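Local coordinates for protein 2,4-dihydroxyhept-2-ene-1,7-dioic acid aldolase (Kordia algicida OT-1, PDB 6BDE) that probably senses nitric oxide or oxygen through a bound heme b, as other H-NOX signalling proteins do, at residues Leu31-Glu34 with Gly35-Ser39. The protein carries 1 engineered substitution. Residues are numbered along the deposited sequence; the frame is centred on the assembly and turned at random.
Sequences LESE and GVYTS
Gly35 N donates to Ser33 OG at 3.2 Å, with an angle of 150° at the hydrogen, and Ser33 OG is also hydrogen-bonded to Glu47 OE1. With chi1 at 75°, the hydroxyl lies between its own backbone N and carbonyl carbon, from where it reaches forward to the amide two residues on; serine suits the place because its short arm can do this while still meeting Glu47. A weak bond from Val36 N to Ser33 O, 3.4 Å long, spans the type I' turn from Ser33 to Val36. Glu34 and Gly35 occupy its two corners with positive phi; glycine suits the second, having no CB to press against Glu34 O. Tyr37 brings its ring back to the turn: CE1 lies 3.2 Å from Ser33 OG, which approaches the ring obliquely. Tyr37 OH is hydrogen-bonded to the same Glu47 OE1, so tyrosine supplies both a ring to pack and a hydroxyl for the carboxylate. Outside this polar cluster, the buried apolar side chain of Leu31 crosses that of Tyr37 at about a right angle, Leu31 CG 4.1 Å from Tyr37 OH. The turn lies in the loop between helices 19-27 and 45-59, where Leu31 leans on helix 45-59 and Tyr37 stacks on Phe6 of helix 3-17.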
loop_
_atom_site.group_PDB
_atom_site.type_symbol
_atom_site.label_atom_id
_atom_site.label_comp_id
_atom_site.label_asym_id
_atom_site.label_seq_id
_atom_site.Cartn_x
_atom_site.Cartn_y
_atom_site.Cartn_z
ATOM N N LEU A 31 -12.220 5.918 17.245
ATOM C CA LEU A 31 -11.077 5.191 17.878
ATOM C C LEU A 31 -11.510 4.365 19.095
ATOM O O LEU A 31 -11.293 4.747 20.247
ATOM C CB LEU A 31 -9.884 6.081 18.260
ATOM C CG LEU A 31 -8.688 5.903 17.326
ATOM C CD1 LEU A 31 -9.102 6.154 15.877
ATOM C CD2 LEU A 31 -7.528 6.800 17.741
ATOM N N GLU A 32 -12.099 3.200 18.801
ATOM C CA GLU A 32 -12.427 2.227 19.839
ATOM C C GLU A 32 -11.166 1.654 20.475
ATOM O O GLU A 32 -11.137 1.377 21.681
ATOM C CB GLU A 32 -13.284 1.112 19.237
ATOM C CG GLU A 32 -13.540 -0.085 20.137
ATOM C CD GLU A 32 -14.282 -1.190 19.409
ATOM O OE1 GLU A 32 -14.697 -0.958 18.254
ATOM O OE2 GLU A 32 -14.446 -2.286 19.984
ATOM N N SER A 33 -10.113 1.468 19.676
ATOM C CA SER A 33 -8.833 1.012 20.204
ATOM C C SER A 33 -8.187 2.047 21.113
ATOM O O SER A 33 -7.326 1.690 21.926
ATOM C CB SER A 33 -7.879 0.683 19.057
ATOM O OG SER A 33 -7.375 1.871 18.470
ATOM N N GLU A 34 -8.579 3.318 20.986
ATOM C CA GLU A 34 -7.975 4.431 21.720
ATOM C C GLU A 34 -6.482 4.559 21.426
ATOM O O GLU A 34 -5.708 5.005 22.275
ATOM C CB GLU A 34 -8.224 4.314 23.228
ATOM C CG GLU A 34 -9.680 4.498 23.629
ATOM C CD GLU A 34 -10.053 5.955 23.836
ATOM O OE1 GLU A 34 -9.172 6.751 24.223
ATOM O OE2 GLU A 34 -11.232 6.304 23.611
ATOM N N GLY A 35 -6.070 4.165 20.224
ATOM C CA GLY A 35 -4.711 4.370 19.770
ATOM C C GLY A 35 -3.711 3.300 20.145
ATOM O O GLY A 35 -2.514 3.485 19.896
ATOM N N VAL A 36 -4.150 2.190 20.728
ATOM C CA VAL A 36 -3.258 1.109 21.134
ATOM C C VAL A 36 -3.505 -0.080 20.217
ATOM O O VAL A 36 -4.611 -0.636 20.190
ATOM C CB VAL A 36 -3.457 0.726 22.606
ATOM C CG1 VAL A 36 -2.241 -0.029 23.121
ATOM C CG2 VAL A 36 -3.716 1.968 23.445
ATOM N N TYR A 37 -2.470 -0.479 19.479
ATOM C CA TYR A 37 -2.576 -1.538 18.490
ATOM C C TYR A 37 -1.512 -2.598 18.730
ATOM O O TYR A 37 -0.406 -2.302 19.191
ATOM C CB TYR A 37 -2.425 -0.992 17.065
ATOM C CG TYR A 37 -3.383 0.122 16.732
ATOM C CD1 TYR A 37 -4.694 -0.149 16.376
ATOM C CD2 TYR A 37 -2.975 1.449 16.776
ATOM C CE1 TYR A 37 -5.573 0.868 16.070
ATOM C CE2 TYR A 37 -3.847 2.475 16.472
ATOM C CZ TYR A 37 -5.145 2.179 16.120
ATOM O OH TYR A 37 -6.020 3.198 15.815
ATOM N N THR A 38 -1.864 -3.838 18.404
ATOM C CA THR A 38 -0.929 -4.951 18.375
ATOM C C THR A 38 -0.877 -5.517 16.962
ATOM O O THR A 38 -1.852 -5.430 16.210
ATOM C CB THR A 38 -1.325 -6.051 19.364
ATOM O OG1 THR A 38 -0.481 -7.193 19.170
ATOM C CG2 THR A 38 -2.772 -6.462 19.153
ATOM N N SER A 39 0.269 -6.113 16.618
ATOM C CA SER A 39 0.516 -6.531 15.238
ATOM C C SER A 39 -0.519 -7.535 14.750
ATOM O O SER A 39 -0.911 -7.510 13.578
ATOM C CB SER A 39 1.919 -7.124 15.113
ATOM O OG SER A 39 2.910 -6.139 15.331
#